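VIN1 (Oscarella pearsei, PDB 6BFI) binds actin filaments and may play a role in cell-cell adhesion as a member of the vinculin/alpha-catenin family. Local coordinates at residues S207-C212 with F229-V234. Residues are numbered along the deposited sequence; the frame is centred on the assembly and turned at random.
Sequences SSIRVC and FGRDYV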
loop_
_atom_site.group_PDB
_atom_site.type_symbol
_atom_site.label_atom_id
_atom_site.label_comp_id
_atom_site.label_asym_id
_atom_site.label_seq_id
_atom_site.Cartn_x
_atom_site.Cartn_y
_atom_site.Cartn_z
ATOM N N SER A 207 11.326 15.719 26.791
ATOM C CA SER A 207 11.500 14.787 27.902
ATOM C C SER A 207 12.932 14.267 27.963
ATOM O O SER A 207 13.577 14.312 29.020
ATOM C CB SER A 207 10.506 13.634 27.773
ATOM O OG SER A 207 10.627 12.734 28.858
ATOM N N SER A 208 13.451 13.780 26.832
ATOM C CA SER A 208 14.826 13.287 26.791
ATOM C C SER A 208 15.814 14.369 27.210
ATOM O O SER A 208 16.773 14.096 27.947
ATOM C CB SER A 208 15.154 12.768 25.391
ATOM O OG SER A 208 15.003 13.789 24.420
ATOM N N ILE A 209 15.591 15.607 26.757
ATOM C CA ILE A 209 16.425 16.720 27.205
ATOM C C ILE A 209 16.359 16.854 28.721
ATOM O O ILE A 209 17.378 17.085 29.386
ATOM C CB ILE A 209 16.002 18.027 26.511
ATOM C CG1 ILE A 209 16.188 17.923 25.000
ATOM C CG2 ILE A 209 16.810 19.191 27.045
ATOM C CD1 ILE A 209 15.626 19.105 24.256
ATOM N N ARG A 210 15.160 16.710 29.291
ATOM C CA ARG A 210 15.018 16.801 30.739
ATOM C C ARG A 210 15.860 15.742 31.446
ATOM O O ARG A 210 16.557 16.047 32.426
ATOM C CB ARG A 210 13.545 16.679 31.124
ATOM C CG ARG A 210 13.208 17.155 32.524
ATOM C CD ARG A 210 11.858 17.853 32.523
ATOM N NE ARG A 210 11.914 19.122 31.802
ATOM C CZ ARG A 210 10.857 19.738 31.282
ATOM N NH1 ARG A 210 9.651 19.196 31.387
ATOM N NH2 ARG A 210 11.005 20.893 30.646
ATOM N N VAL A 211 15.833 14.497 30.954
ATOM C CA VAL A 211 16.655 13.478 31.606
ATOM C C VAL A 211 18.137 13.799 31.444
ATOM O O VAL A 211 18.939 13.509 32.340
ATOM C CB VAL A 211 16.328 12.053 31.101
ATOM C CG1 VAL A 211 15.002 12.012 30.361
ATOM C CG2 VAL A 211 17.461 11.478 30.250
ATOM N N CYS A 212 18.533 14.418 30.326
ATOM C CA CYS A 212 19.932 14.819 30.185
ATOM C C CYS A 212 20.309 15.874 31.220
ATOM O O CYS A 212 21.374 15.789 31.852
ATOM C CB CYS A 212 20.194 15.333 28.769
ATOM S SG CYS A 212 20.094 14.064 27.479
ATOM N N PHE A 229 22.349 9.802 23.643
ATOM C CA PHE A 229 21.940 9.000 22.495
ATOM C C PHE A 229 20.434 9.067 22.290
ATOM O O PHE A 229 19.964 9.202 21.158
ATOM C CB PHE A 229 22.391 7.548 22.662
ATOM C CG PHE A 229 21.953 6.645 21.538
ATOM C CD1 PHE A 229 20.753 5.954 21.609
ATOM C CD2 PHE A 229 22.739 6.494 20.407
ATOM C CE1 PHE A 229 20.348 5.129 20.578
ATOM C CE2 PHE A 229 22.339 5.670 19.372
ATOM C CZ PHE A 229 21.141 4.987 19.458
ATOM N N GLY A 230 19.660 8.957 23.372
ATOM C CA GLY A 230 18.215 9.061 23.239
ATOM C C GLY A 230 17.787 10.405 22.682
ATOM O O GLY A 230 17.043 10.482 21.693
ATOM N N ARG A 231 18.272 11.487 23.298
ATOM C CA ARG A 231 17.943 12.828 22.825
ATOM C C ARG A 231 18.286 12.994 21.347
ATOM O O ARG A 231 17.435 13.385 20.542
ATOM C CB ARG A 231 18.679 13.869 23.668
ATOM C CG ARG A 231 18.504 15.295 23.184
ATOM C CD ARG A 231 19.576 16.180 23.784
ATOM N NE ARG A 231 20.910 15.701 23.433
ATOM C CZ ARG A 231 22.022 16.042 24.073
ATOM N NH1 ARG A 231 21.967 16.866 25.113
ATOM N NH2 ARG A 231 23.190 15.553 23.677
ATOM N N ASP A 232 19.530 12.681 20.972
ATOM C CA ASP A 232 19.954 12.865 19.586
ATOM C C ASP A 232 19.200 11.941 18.637
ATOM O O ASP A 232 19.048 12.261 17.453
ATOM C CB ASP A 232 21.461 12.641 19.463
ATOM C CG ASP A 232 22.263 13.601 20.324
ATOM O OD1 ASP A 232 21.698 14.631 20.746
ATOM O OD2 ASP A 232 23.456 13.326 20.576
ATOM N N TYR A 233 18.731 10.796 19.134
ATOM C CA TYR A 233 17.872 9.939 18.328
ATOM C C TYR A 233 16.562 10.642 18.008
ATOM O O TYR A 233 16.094 10.610 16.861
ATOM C CB TYR A 233 17.614 8.618 19.056
ATOM C CG TYR A 233 16.472 7.806 18.483
ATOM C CD1 TYR A 233 16.667 6.966 17.395
ATOM C CD2 TYR A 233 15.199 7.876 19.036
ATOM C CE1 TYR A 233 15.627 6.224 16.869
ATOM C CE2 TYR A 233 14.153 7.138 18.520
ATOM C CZ TYR A 233 14.372 6.313 17.434
ATOM O OH TYR A 233 13.332 5.574 16.913
ATOM N N VAL A 234 15.956 11.290 19.007
ATOM C CA VAL A 234 14.713 12.010 18.738
ATOM C C VAL A 234 14.973 13.203 17.823
ATOM O O VAL A 234 14.170 13.507 16.928
ATOM C CB VAL A 234 14.043 12.433 20.057
ATOM C CG1 VAL A 234 12.729 13.147 19.778
ATOM C CG2 VAL A 234 13.813 11.214 20.946
#
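Arg231 lays its aliphatic chain over Ser208, Ile209 and Cys212 of the facing helix. CG, anti to the backbone N (chi1 175°), passes across Ile209 CG1 at 3.9 Å, the two side chains crossing at about a right angle. Cys212 SG sits 4.1 Å from Arg231 CB and covers one face of the guanidinium; sulfur is polarisable enough to suit both methylenes and a flat cation. A bend at chi3 (58°) carries the head back to its own helix, where Arg231 NE binds Asp232 OD1 at 3.0 Å in a salt bridge, the carboxylate oxygen being met from above its plane. Replacing Arg231 with alanine would strip Asp232 of this charged mate and would probably leave a gap against Ile209 CG1. Small residues let the backbones approach, Ser208 CA lying 5.1 Å from Arg231 CA; Ser208 OG is satisfied within its own helix by the carbonyl oxygens of Leu205 and Ile204. The axes of segments 207-212 and 229-234 come within 8.7 Å and run roughly antiparallel, as expected of consecutive helices in a vinculin-family bundle. Helix 154-178 packs on Ile209, and Tyr471 of helix 466-493 covers Ser208 and Val234, joining helices 185-215 and 224-249 to their neighbours.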